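PDB 3KEB: probable thiol peroxidase from Chromobacterium violaceum, which probably acts as a peroxidase of the redoxin family, built on a thioredoxin-like fold. Local coordinates for residues A[50-55]-A[83-88]; A[19-24]-A[137-142]; A[56-61]-A[89-94]. One frame throughout, in Å; residues are numbered along the deposited sequence.

Contact 1: residues A[50-55]-A[83-88]; sequences PKLIVT and LKLIVI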
ATOM      1  N   PRO A  50     -11.058 -16.074 -19.016  1.00 12.94           N
ATOM      2  CA  PRO A  50      -9.850 -15.438 -19.476  1.00 13.61           C
ATOM      3  C   PRO A  50      -9.704 -14.140 -18.719  1.00 13.49           C
ATOM      4  O   PRO A  50     -10.676 -13.638 -18.172  1.00 12.89           O
ATOM      5  CB  PRO A  50     -10.090 -15.184 -20.964  1.00 14.17           C
ATOM      6  CG  PRO A  50     -11.550 -15.415 -21.198  1.00 15.79           C
ATOM      7  CD  PRO A  50     -12.122 -16.118 -20.042  1.00 13.89           C
ATOM      8  N   LYS A  51      -8.488 -13.648 -18.678  1.00 14.39           N
ATOM      9  CA  LYS A  51      -8.211 -12.405 -17.959  1.00 14.67           C
ATOM     10  C   LYS A  51      -7.127 -11.579 -18.473  1.00 13.78           C
ATOM     11  O   LYS A  51      -6.252 -12.033 -19.185  1.00 12.89           O
ATOM     12  CB  LYS A  51      -7.953 -12.681 -16.513  1.00 17.90           C
ATOM     13  CG  LYS A  51      -6.941 -13.703 -16.217  1.00 17.72           C
ATOM     14  CD  LYS A  51      -7.659 -14.539 -15.257  1.00 23.01           C
ATOM     15  CE  LYS A  51      -7.011 -15.768 -14.914  1.00 26.63           C
ATOM     16  NZ  LYS A  51      -8.139 -16.856 -14.720  1.00 23.04           N
ATOM     17  N   LEU A  52      -7.235 -10.313 -18.115  1.00 13.03           N
ATOM     18  CA  LEU A  52      -6.289  -9.274 -18.488  1.00 12.90           C
ATOM     19  C   LEU A  52      -5.759  -8.752 -17.143  1.00 14.54           C
ATOM     20  O   LEU A  52      -6.485  -8.098 -16.381  1.00 14.36           O
ATOM     21  CB  LEU A  52      -7.011  -8.168 -19.280  1.00 13.47           C
ATOM     22  CG  LEU A  52      -6.076  -7.231 -20.022  1.00 13.54           C
ATOM     23  CD1 LEU A  52      -5.110  -7.948 -21.069  1.00 13.24           C
ATOM     24  CD2 LEU A  52      -6.893  -6.150 -20.762  1.00 14.69           C
ATOM     25  N   ILE A  53      -4.545  -9.156 -16.813  1.00 14.08           N
ATOM     26  CA  ILE A  53      -3.871  -8.685 -15.579  1.00 15.11           C
ATOM     27  C   ILE A  53      -3.061  -7.417 -15.879  1.00 14.43           C
ATOM     28  O   ILE A  53      -2.375  -7.337 -16.885  1.00 15.22           O
ATOM     29  CB  ILE A  53      -2.981  -9.776 -14.994  1.00 14.69           C
ATOM     30  CG1 ILE A  53      -3.828 -10.988 -14.571  1.00 16.94           C
ATOM     31  CG2 ILE A  53      -2.122  -9.250 -13.820  1.00 15.32           C
ATOM     32  CD1 ILE A  53      -3.041 -12.109 -14.174  1.00 18.00           C
ATOM     33  N   VAL A  54      -3.223  -6.396 -15.054  1.00 13.51           N
ATOM     34  CA  VAL A  54      -2.504  -5.175 -15.216  1.00 14.70           C
ATOM     35  C   VAL A  54      -1.944  -4.787 -13.879  1.00 14.94           C
ATOM     36  O   VAL A  54      -2.696  -4.744 -12.892  1.00 15.03           O
ATOM     37  CB  VAL A  54      -3.442  -4.016 -15.710  1.00 15.58           C
ATOM     38  CG1 VAL A  54      -2.750  -2.717 -15.687  1.00 18.13           C
ATOM     39  CG2 VAL A  54      -3.939  -4.283 -17.177  1.00 17.07           C
ATOM     40  N   THR A  55      -0.646  -4.509 -13.863  1.00 13.99           N
ATOM     41  CA  THR A  55      -0.012  -3.885 -12.719  1.00 14.96           C
ATOM     42  C   THR A  55       0.092  -2.396 -13.025  1.00 14.61           C
ATOM     43  O   THR A  55       0.402  -1.988 -14.149  1.00 13.19           O
ATOM     44  CB  THR A  55       1.363  -4.484 -12.451  1.00 15.43           C
ATOM     45  OG1 THR A  55       2.165  -4.426 -13.675  1.00 15.91           O
ATOM     46  CG2 THR A  55       1.213  -5.914 -11.947  1.00 15.94           C
ATOM     47  N   LEU A  83     -13.503 -10.782 -20.805  1.00 12.94           N
ATOM     48  CA  LEU A  83     -12.160 -10.751 -20.326  0.60 13.70           C
ATOM     49  C   LEU A  83     -12.189 -10.060 -18.959  1.00 13.68           C
ATOM     50  O   LEU A  83     -12.600  -8.864 -18.866  1.00 15.19           O
ATOM     51  CB  LEU A  83     -11.325  -9.985 -21.336  0.60 13.89           C
ATOM     52  CG  LEU A  83      -9.910 -10.431 -21.682  0.60 17.91           C
ATOM     53  CD1 LEU A  83      -9.914 -11.815 -22.280  0.60 17.49           C
ATOM     54  CD2 LEU A  83      -9.272  -9.436 -22.646  0.60 14.37           C
ATOM     55  N   LYS A  84     -11.784 -10.783 -17.941  1.00 11.84           N
ATOM     56  CA  LYS A  84     -11.788 -10.285 -16.557  1.00 12.43           C
ATOM     57  C   LYS A  84     -10.544  -9.413 -16.318  1.00 12.69           C
ATOM     58  O   LYS A  84      -9.401  -9.917 -16.376  1.00 11.45           O
ATOM     59  CB  LYS A  84     -11.830 -11.447 -15.548  1.00 10.53           C
ATOM     60  CG  LYS A  84     -11.742 -11.072 -14.107  1.00 12.43           C
ATOM     61  CD  LYS A  84     -12.963 -10.236 -13.651  1.00 14.88           C
ATOM     62  CE  LYS A  84     -12.926  -9.812 -12.179  1.00 18.69           C
ATOM     63  NZ  LYS A  84     -14.227  -9.164 -11.846  1.00 16.47           N
ATOM     64  N   LEU A  85     -10.778  -8.149 -16.010  1.00 11.85           N
ATOM     65  CA  LEU A  85      -9.712  -7.191 -15.725  1.00 12.30           C
ATOM     66  C   LEU A  85      -9.342  -7.317 -14.250  1.00 12.54           C
ATOM     67  O   LEU A  85     -10.228  -7.162 -13.345  1.00 14.14           O
ATOM     68  CB  LEU A  85     -10.179  -5.765 -16.032  1.00 11.46           C
ATOM     69  CG  LEU A  85      -9.115  -4.670 -15.790  1.00 15.41           C
ATOM     70  CD1 LEU A  85      -7.785  -5.015 -16.504  1.00 15.10           C
ATOM     71  CD2 LEU A  85      -9.581  -3.334 -16.181  1.00 14.67           C
ATOM     72  N   ILE A  86      -8.076  -7.665 -14.015  1.00 13.49           N
ATOM     73  CA  ILE A  86      -7.497  -7.838 -12.671  1.00 12.59           C
ATOM     74  C   ILE A  86      -6.330  -6.809 -12.518  1.00 13.94           C
ATOM     75  O   ILE A  86      -5.290  -6.919 -13.189  1.00 14.55           O
ATOM     76  CB  ILE A  86      -6.949  -9.256 -12.434  1.00 12.07           C
ATOM     77  CG1 ILE A  86      -8.079 -10.298 -12.619  1.00 13.47           C
ATOM     78  CG2 ILE A  86      -6.371  -9.358 -11.034  1.00 11.60           C
ATOM     79  CD1 ILE A  86      -7.579 -11.756 -12.671  1.00 13.04           C
ATOM     80  N   VAL A  87      -6.547  -5.808 -11.669  1.00 13.88           N
ATOM     81  CA  VAL A  87      -5.573  -4.752 -11.418  1.00 13.23           C
ATOM     82  C   VAL A  87      -4.841  -5.104 -10.128  1.00 13.87           C
ATOM     83  O   VAL A  87      -5.472  -5.400  -9.105  1.00 13.14           O
ATOM     84  CB  VAL A  87      -6.253  -3.384 -11.297  1.00 13.85           C
ATOM     85  CG1 VAL A  87      -5.263  -2.291 -10.817  1.00 12.69           C
ATOM     86  CG2 VAL A  87      -6.903  -2.983 -12.631  1.00 15.51           C
ATOM     87  N   ILE A  88      -3.505  -5.063 -10.169  1.00 13.60           N
ATOM     88  CA  ILE A  88      -2.671  -5.396  -9.036  1.00 13.79           C
ATOM     89  C   ILE A  88      -1.750  -4.210  -8.767  1.00 14.51           C
ATOM     90  O   ILE A  88      -1.100  -3.692  -9.709  1.00 13.91           O
ATOM     91  CB  ILE A  88      -1.830  -6.677  -9.253  1.00 13.77           C
ATOM     92  CG1 ILE A  88      -2.778  -7.851  -9.595  1.00 15.27           C
ATOM     93  CG2 ILE A  88      -0.932  -6.983  -8.000  1.00 14.97           C
ATOM     94  CD1 ILE A  88      -2.089  -9.149 -10.018  1.00 12.19           C
TER
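Ile53 and Ile86 both hold CG1 anti to the carbonyl carbon (chi1 -63° and -59°), which lays their side chains next to each other, pointing the same way on one face of the sheet. The two segments are neighbouring parallel strands of the beta-alpha-beta unit 51-55, 67-77, 84-89 in the thioredoxin-like core. Leu52 and Val54 each use both backbone polar atoms: Leu52 N donates to Lys84 O (2.8 Å) while Leu52 O accepts from Ile86 N, and Val54 repeats the pattern with Ile86 O and Ile88 N. Lys84 N to Pro50 O starts this ladder of five bonds.

On the isoleucine face, CD1 of Ile86 meets CD of Lys51 (3.8 Å), and Ile88 crosses Ile53 at a slant, CD1 against CG2 (3.8 Å). The ammonium of Lys51 reaches back to Phe46 O and Thr49 O. On the other face Leu77 of helix 67-77 packs on Leu52 and Leu85, and Leu70 on Val87. There CG of Leu85 is anti to its own N (chi1 -179°) and its tip turns back to the partner strand, so that Leu85 CD1 stands 3.3 Å from Leu52 O and 4.0 Å from Val54 CG2.

Contact 2: residues A[19-24]-A[137-142]; sequences GDFPRK and SPAIIL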
ATOM      1  N   GLY A  19      13.137  -9.542 -11.915  1.00 14.43           N
ATOM      2  CA  GLY A  19      12.358 -10.769 -11.859  1.00 15.90           C
ATOM      3  C   GLY A  19      12.084 -11.294 -13.251  1.00 16.57           C
ATOM      4  O   GLY A  19      12.384 -10.640 -14.237  1.00 18.63           O
ATOM      5  N   ASP A  20      11.425 -12.440 -13.326  1.00 18.16           N
ATOM      6  CA  ASP A  20      11.106 -13.111 -14.589  1.00 18.11           C
ATOM      7  C   ASP A  20       9.657 -12.795 -14.974  1.00 16.40           C
ATOM      8  O   ASP A  20       8.705 -13.319 -14.412  1.00 16.12           O
ATOM      9  CB  ASP A  20      11.239 -14.616 -14.425  1.00 20.17           C
ATOM     10  CG  ASP A  20      12.698 -15.068 -14.214  1.00 23.54           C
ATOM     11  OD1 ASP A  20      13.634 -14.310 -14.564  1.00 26.52           O
ATOM     12  OD2 ASP A  20      12.897 -16.203 -13.740  1.00 30.94           O
ATOM     13  N   PHE A  21       9.516 -11.977 -15.975  1.00 15.84           N
ATOM     14  CA  PHE A  21       8.196 -11.523 -16.408  1.00 14.49           C
ATOM     15  C   PHE A  21       7.601 -12.640 -17.263  1.00 13.81           C
ATOM     16  O   PHE A  21       8.327 -13.217 -18.112  1.00 14.07           O
ATOM     17  CB  PHE A  21       8.370 -10.240 -17.209  1.00 14.84           C
ATOM     18  CG  PHE A  21       7.052  -9.640 -17.689  1.00 11.88           C
ATOM     19  CD1 PHE A  21       6.152  -9.180 -16.803  1.00 15.68           C
ATOM     20  CD2 PHE A  21       6.795  -9.508 -19.039  1.00 13.23           C
ATOM     21  CE1 PHE A  21       4.987  -8.620 -17.232  1.00 12.63           C
ATOM     22  CE2 PHE A  21       5.628  -8.955 -19.493  1.00 15.61           C
ATOM     23  CZ  PHE A  21       4.721  -8.515 -18.584  1.00 14.42           C
ATOM     24  N   PRO A  22       6.344 -13.033 -17.003  1.00 13.62           N
ATOM     25  CA  PRO A  22       5.737 -14.126 -17.806  1.00 14.35           C
ATOM     26  C   PRO A  22       5.676 -13.830 -19.296  1.00 14.98           C
ATOM     27  O   PRO A  22       5.478 -12.668 -19.720  1.00 14.63           O
ATOM     28  CB  PRO A  22       4.333 -14.271 -17.232  1.00 14.12           C
ATOM     29  CG  PRO A  22       4.461 -13.755 -15.835  1.00 13.61           C
ATOM     30  CD  PRO A  22       5.412 -12.587 -15.949  1.00 14.59           C
ATOM     31  N   ARG A  23       5.877 -14.887 -20.069  1.00 15.01           N
ATOM     32  CA  ARG A  23       5.933 -14.806 -21.531  0.60 16.25           C
ATOM     33  C   ARG A  23       4.844 -15.636 -22.167  1.00 15.30           C
ATOM     34  O   ARG A  23       4.285 -16.537 -21.533  1.00 14.36           O
ATOM     35  CB  ARG A  23       7.274 -15.320 -22.046  0.60 16.92           C
ATOM     36  CG  ARG A  23       8.437 -14.422 -21.686  0.60 21.37           C
ATOM     37  CD  ARG A  23       9.704 -14.842 -22.447  0.60 25.39           C
ATOM     38  NE  ARG A  23      10.846 -14.845 -21.551  0.60 27.51           N
ATOM     39  CZ  ARG A  23      11.992 -15.462 -21.811  0.60 29.39           C
ATOM     40  NH1 ARG A  23      12.164 -16.097 -22.959  0.60 26.06           N
ATOM     41  NH2 ARG A  23      12.971 -15.418 -20.921  0.60 30.52           N
ATOM     42  N   LYS A  24       4.565 -15.341 -23.433  1.00 15.45           N
ATOM     43  CA  LYS A  24       3.622 -16.103 -24.235  1.00 16.22           C
ATOM     44  C   LYS A  24       3.911 -17.595 -24.080  1.00 15.80           C
ATOM     45  O   LYS A  24       5.067 -18.024 -24.239  1.00 15.66           O
ATOM     46  CB  LYS A  24       3.755 -15.701 -25.723  1.00 17.21           C
ATOM     47  CG  LYS A  24       2.931 -16.588 -26.635  1.00 21.10           C
ATOM     48  CD  LYS A  24       2.367 -15.881 -27.919  1.00 25.58           C
ATOM     49  CE  LYS A  24       0.908 -16.433 -28.264  1.00 26.99           C
ATOM     50  NZ  LYS A  24      -0.281 -15.447 -28.523  1.00 19.77           N
ATOM     51  N   SER A 137       6.098  -2.384 -11.234  1.00 12.09           N
ATOM     52  CA  SER A 137       6.289  -1.743 -12.507  1.00 13.57           C
ATOM     53  C   SER A 137       5.057  -2.013 -13.419  1.00 13.72           C
ATOM     54  O   SER A 137       4.473  -3.092 -13.358  1.00 15.48           O
ATOM     55  CB  SER A 137       7.607  -2.211 -13.142  1.00 13.72           C
ATOM     56  OG  SER A 137       8.044  -1.230 -14.036  1.00 13.20           O
ATOM     57  N   PRO A 138       4.640  -1.052 -14.211  1.00 13.71           N
ATOM     58  CA  PRO A 138       3.423  -1.254 -14.988  1.00 13.92           C
ATOM     59  C   PRO A 138       3.572  -2.284 -16.147  1.00 12.94           C
ATOM     60  O   PRO A 138       4.573  -2.285 -16.867  1.00 13.61           O
ATOM     61  CB  PRO A 138       3.110   0.142 -15.525  1.00 15.15           C
ATOM     62  CG  PRO A 138       4.406   0.817 -15.504  1.00 15.43           C
ATOM     63  CD  PRO A 138       5.030   0.361 -14.233  1.00 13.52           C
ATOM     64  N   ALA A 139       2.607  -3.205 -16.223  1.00 12.22           N
ATOM     65  CA  ALA A 139       2.648  -4.342 -17.140  1.00 12.03           C
ATOM     66  C   ALA A 139       1.246  -4.858 -17.423  1.00 13.41           C
ATOM     67  O   ALA A 139       0.245  -4.511 -16.743  1.00 13.20           O
ATOM     68  CB  ALA A 139       3.577  -5.463 -16.590  1.00 12.32           C
ATOM     69  N   ILE A 140       1.141  -5.563 -18.529  1.00 12.78           N
ATOM     70  CA  ILE A 140      -0.135  -6.129 -18.918  1.00 12.50           C
ATOM     71  C   ILE A 140       0.086  -7.514 -19.346  1.00 11.66           C
ATOM     72  O   ILE A 140       1.077  -7.793 -20.021  1.00 13.10           O
ATOM     73  CB  ILE A 140      -0.857  -5.317 -20.034  1.00 12.08           C
ATOM     74  CG1 ILE A 140      -2.244  -5.890 -20.308  1.00 13.01           C
ATOM     75  CG2 ILE A 140      -0.034  -5.245 -21.374  1.00 10.91           C
ATOM     76  CD1 ILE A 140      -3.170  -4.832 -21.082  1.00  7.64           C
ATOM     77  N   ILE A 141      -0.833  -8.394 -18.968  1.00 12.01           N
ATOM     78  CA  ILE A 141      -0.756  -9.812 -19.362  1.00 12.83           C
ATOM     79  C   ILE A 141      -2.122 -10.348 -19.688  1.00 12.42           C
ATOM     80  O   ILE A 141      -3.025 -10.303 -18.865  1.00 12.61           O
ATOM     81  CB  ILE A 141      -0.223 -10.690 -18.214  1.00 11.65           C
ATOM     82  CG1 ILE A 141       1.132 -10.211 -17.730  1.00 14.78           C
ATOM     83  CG2 ILE A 141      -0.140 -12.198 -18.633  1.00 11.41           C
ATOM     84  CD1 ILE A 141       1.620 -10.928 -16.463  1.00 13.76           C
ATOM     85  N   LEU A 142      -2.281 -10.815 -20.918  1.00 13.15           N
ATOM     86  CA  LEU A 142      -3.493 -11.471 -21.378  1.00 13.14           C
ATOM     87  C   LEU A 142      -3.286 -12.979 -21.221  1.00 12.63           C
ATOM     88  O   LEU A 142      -2.342 -13.564 -21.801  1.00 12.11           O
ATOM     89  CB  LEU A 142      -3.751 -11.170 -22.849  1.00 13.04           C
ATOM     90  CG  LEU A 142      -4.870 -11.925 -23.542  1.00 12.95           C
ATOM     91  CD1 LEU A 142      -6.242 -11.533 -22.976  1.00 12.96           C
ATOM     92  CD2 LEU A 142      -4.738 -11.746 -25.101  1.00 13.30           C
TER
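Ala139 and Phe21 make the nearest approach here: the methyl CB of Ala139 points at the loop and lies 3.5 Å from Phe21 CE1, reaching the ring obliquely. The ring gets there because CG of Phe21 is anti to the backbone N (chi1 -178°), which carries the aromatic group down from the loop onto the strand. The backbone of Ala139 is hydrogen-bonded to Thr55 of the neighbouring strand.

At Ile140 the alternation of the strand turns the side chain to the opposite face, where Ile167 of helix 164-177 and Phe162 receive it. Its carbonyl still takes part, with Ile140 O near the plane of the Phe21 ring, at the edge, 4.0 Å from CZ. Ile141 points back to the loop and meets two residues at once. Its CG1 lies 4.1 Å from Phe21 CZ, the two side chains coming from opposite directions, and its CD1 lies 4.1 Å from Pro22 CG, crossing the proline at about a right angle.

The loop between strands 13-16 and 32-35 is thus laid over one face of the central sheet. Phe21 also rests on Ser152 and Arg154 of strand 149-154, where Pro22 O accepts from Ser152 OG and Lys24 NZ bonds to His150 O. Apart from Ile140 O at the ring edge, the two segments meet through hydrocarbon groups, so van der Waals fit and burial hold them together.

Contact 3: residues A[56-61]-A[89-94]; sequences LLSVDE and TVDSPS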
ATOM      1  N   LEU A  56      -0.303  -1.590 -12.046  1.00 14.21           N
ATOM      2  CA  LEU A  56      -0.182  -0.118 -12.110  1.00 14.35           C
ATOM      3  C   LEU A  56       0.726   0.281 -10.976  1.00 12.35           C
ATOM      4  O   LEU A  56       1.064  -0.576 -10.070  1.00 14.12           O
ATOM      5  CB  LEU A  56      -1.563   0.567 -11.962  1.00 15.40           C
ATOM      6  CG  LEU A  56      -2.746   0.180 -12.873  1.00 18.34           C
ATOM      7  CD1 LEU A  56      -4.062   0.747 -12.352  1.00 18.27           C
ATOM      8  CD2 LEU A  56      -2.481   0.620 -14.279  1.00 19.42           C
ATOM      9  N   LEU A  57       1.314   1.474 -11.078  1.00 12.93           N
ATOM     10  CA  LEU A  57       2.071   1.993  -9.940  1.00 10.23           C
ATOM     11  C   LEU A  57       1.166   2.146  -8.752  1.00 11.09           C
ATOM     12  O   LEU A  57       1.365   1.624  -7.601  1.00  5.47           O
ATOM     13  CB  LEU A  57       2.795   3.305 -10.261  1.00  9.90           C
ATOM     14  CG  LEU A  57       3.904   3.252 -11.280  1.00 12.47           C
ATOM     15  CD1 LEU A  57       4.473   4.681 -11.561  1.00 11.25           C
ATOM     16  CD2 LEU A  57       5.052   2.251 -10.709  1.00 12.94           C
ATOM     17  N   SER A  58       0.026   2.835  -8.956  1.00  2.95           N
ATOM     18  CA  SER A  58      -0.868   2.933  -7.902  1.00  6.99           C
ATOM     19  C   SER A  58      -2.230   3.533  -8.516  1.00  6.49           C
ATOM     20  O   SER A  58      -2.118   4.127  -9.528  1.00  9.49           O
ATOM     21  CB  SER A  58      -0.472   4.047  -6.968  1.00  9.93           C
ATOM     22  OG  SER A  58      -1.579   4.524  -6.129  1.00 10.62           O
ATOM     23  N   VAL A  59      -3.377   3.228  -7.953  1.00 11.23           N
ATOM     24  CA  VAL A  59      -4.681   3.882  -8.303  1.00 10.08           C
ATOM     25  C   VAL A  59      -4.752   5.366  -7.912  1.00 12.61           C
ATOM     26  O   VAL A  59      -5.686   6.084  -8.342  1.00 11.81           O
ATOM     27  CB  VAL A  59      -5.923   3.169  -7.647  1.00 12.96           C
ATOM     28  CG1 VAL A  59      -6.141   1.771  -8.190  1.00 13.22           C
ATOM     29  CG2 VAL A  59      -5.841   3.143  -6.088  1.00 13.89           C
ATOM     30  N   ASP A  60      -3.758   5.864  -7.193  1.00 10.93           N
ATOM     31  CA  ASP A  60      -3.656   7.265  -6.864  1.00 12.28           C
ATOM     32  C   ASP A  60      -2.593   8.000  -7.654  1.00 11.74           C
ATOM     33  O   ASP A  60      -2.228   9.114  -7.321  1.00 14.10           O
ATOM     34  CB  ASP A  60      -3.481   7.398  -5.354  1.00 11.61           C
ATOM     35  CG  ASP A  60      -4.770   7.138  -4.615  1.00 16.13           C
ATOM     36  OD1 ASP A  60      -5.741   7.882  -4.898  1.00 16.50           O
ATOM     37  OD2 ASP A  60      -4.818   6.265  -3.746  1.00 13.05           O
ATOM     38  N   GLU A  61      -2.065   7.376  -8.700  1.00 12.03           N
ATOM     39  CA  GLU A  61      -1.320   8.104  -9.746  1.00 12.70           C
ATOM     40  C   GLU A  61      -2.337   8.394 -10.866  1.00 12.21           C
ATOM     41  O   GLU A  61      -3.378   7.756 -10.935  1.00 12.73           O
ATOM     42  CB  GLU A  61      -0.189   7.263 -10.312  1.00 12.80           C
ATOM     43  CG  GLU A  61       1.007   7.017  -9.340  1.00 13.27           C
ATOM     44  CD  GLU A  61       1.782   8.309  -8.955  1.00 18.01           C
ATOM     45  OE1 GLU A  61       1.904   9.258  -9.807  1.00 14.22           O
ATOM     46  OE2 GLU A  61       2.251   8.382  -7.784  1.00 16.34           O
ATOM     47  N   THR A  89      -1.691  -3.787  -7.495  1.00 12.70           N
ATOM     48  CA  THR A  89      -0.793  -2.730  -7.114  1.00 12.19           C
ATOM     49  C   THR A  89      -0.300  -2.873  -5.689  1.00 11.22           C
ATOM     50  O   THR A  89      -0.754  -3.729  -4.932  1.00 12.19           O
ATOM     51  CB  THR A  89      -1.403  -1.304  -7.232  1.00 11.53           C
ATOM     52  OG1 THR A  89      -2.253  -1.068  -6.118  1.00 17.53           O
ATOM     53  CG2 THR A  89      -2.261  -1.063  -8.510  1.00 15.02           C
ATOM     54  N   VAL A  90       0.580  -1.968  -5.307  1.00 11.80           N
ATOM     55  CA  VAL A  90       1.103  -1.882  -3.959  0.60 11.04           C
ATOM     56  C   VAL A  90       0.208  -1.141  -2.991  1.00 11.80           C
ATOM     57  O   VAL A  90       0.493  -1.092  -1.783  1.00 13.18           O
ATOM     58  CB  VAL A  90       2.543  -1.236  -3.952  0.60 11.90           C
ATOM     59  CG1 VAL A  90       2.497   0.298  -3.951  0.60  9.99           C
ATOM     60  CG2 VAL A  90       3.333  -1.763  -2.775  0.60 10.76           C
ATOM     61  N   ASP A  91      -0.866  -0.564  -3.507  1.00 10.04           N
ATOM     62  CA  ASP A  91      -1.803   0.160  -2.663  1.00 11.45           C
ATOM     63  C   ASP A  91      -2.385  -0.736  -1.589  1.00 11.11           C
ATOM     64  O   ASP A  91      -2.524  -1.963  -1.788  1.00 11.90           O
ATOM     65  CB  ASP A  91      -2.953   0.723  -3.483  1.00 10.27           C
ATOM     66  CG  ASP A  91      -2.503   1.693  -4.504  1.00 13.45           C
ATOM     67  OD1 ASP A  91      -1.768   2.648  -4.132  1.00 13.56           O
ATOM     68  OD2 ASP A  91      -2.918   1.551  -5.693  1.00 14.51           O
ATOM     69  N   SER A  92      -2.763  -0.130  -0.472  1.00 10.88           N
ATOM     70  CA  SER A  92      -3.442  -0.870   0.577  1.00 10.81           C
ATOM     71  C   SER A  92      -4.847  -1.301   0.081  1.00  9.93           C
ATOM     72  O   SER A  92      -5.465  -0.594  -0.734  1.00  9.77           O
ATOM     73  CB  SER A  92      -3.616  -0.039   1.828  1.00 11.37           C
ATOM     74  OG  SER A  92      -4.459   1.072   1.557  1.00 11.51           O
ATOM     75  N   PRO A  93      -5.384  -2.405   0.642  1.00  9.46           N
ATOM     76  CA  PRO A  93      -6.776  -2.685   0.369  1.00  9.80           C
ATOM     77  C   PRO A  93      -7.700  -1.502   0.664  1.00  8.88           C
ATOM     78  O   PRO A  93      -8.642  -1.253  -0.095  1.00 10.37           O
ATOM     79  CB  PRO A  93      -7.071  -3.864   1.269  1.00  9.68           C
ATOM     80  CG  PRO A  93      -5.765  -4.587   1.411  1.00 10.07           C
ATOM     81  CD  PRO A  93      -4.725  -3.469   1.416  1.00  9.97           C
ATOM     82  N   SER A  94      -7.464  -0.786   1.748  1.00  8.84           N
ATOM     83  CA  SER A  94      -8.308   0.374   2.100  1.00  9.63           C
ATOM     84  C   SER A  94      -8.329   1.432   0.979  1.00  9.53           C
ATOM     85  O   SER A  94      -9.394   2.031   0.684  1.00 10.21           O
ATOM     86  CB  SER A  94      -7.823   1.012   3.416  1.00  9.01           C
ATOM     87  OG  SER A  94      -7.651  -0.028   4.406  1.00 11.32           O
TER
HETATM   88  O   HOH W   1       2.255  -0.658  -7.437  1.00  6.74           O
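Ser58 and Val59 grip the carboxylate of Asp91 from the facing loop, one at each oxygen. Ser58 OG donates to Asp91 OD1 (2.7 Å) on its syn lone pair, and Val59 N donates to Asp91 OD2 (2.9 Å), also on the syn side and 16° out of the carboxylate plane. A second donor reaches OD2 from within the same segment: Thr89 OG1, 2.7 Å from Asp91 OD2, comes from above the plane. With at least three bonds from different directions, the carboxylate has its rotation well fixed. CG2 of Val59 leans on it as well, 3.4 Å from Asp91 OD2.

The donors are positioned in turn by two ST turns. Ser58 OG accepts from Asp60 N (2.8 Å), at the start of a type I turn running from Ser58 to Glu61, and Thr89 OG1 accepts from Asp91 N (3.0 Å). OG1 of Thr89 sits between its backbone N and carbonyl carbon (chi1 78°), while its CG2 turns to the other loop and lies 3.9 Å from Leu56 CB. A water ties the two backbones nearby, donating to Leu56 O and accepting from Val90 N (3.0 Å).

Further out, Asp60 makes a salt bridge with Arg98 of the second subunit and Glu61 one with Lys38 of that subunit, so this turn belongs to the dimer interface. The bonded pair of loops follows the C-terminal ends of two parallel strands, 51-55 and 84-89. Leu56 packs on Leu69 and Leu70 of helix 67-77, Val59 rests on Leu96 and Ala99 of helix 93-103, and Ser92 caps that helix through Ser95 N.

How the contacts relate
From the N terminus, segment 19-24 comes first and waits longest for its partner: contact 2 closes a loop of over a hundred residues when 137-142 arrives, and contacts 1 and 3 both fall within it. Those two each close a loop of 27 residues containing helix 67-77, and they cross, because 50-55 runs straight into 56-61 and 83-88 into 89-94, so the paired strands run on into paired loops. Leu56 N joins Ile88 O where they meet. Strand 51-55 lies between strands 84-89 and 139-143, with Ile141 N bonded to Ile53 O, and thereby links contact 1 to contact 2. Together they tie an N-terminal loop, the sheet centre and the subunit interface.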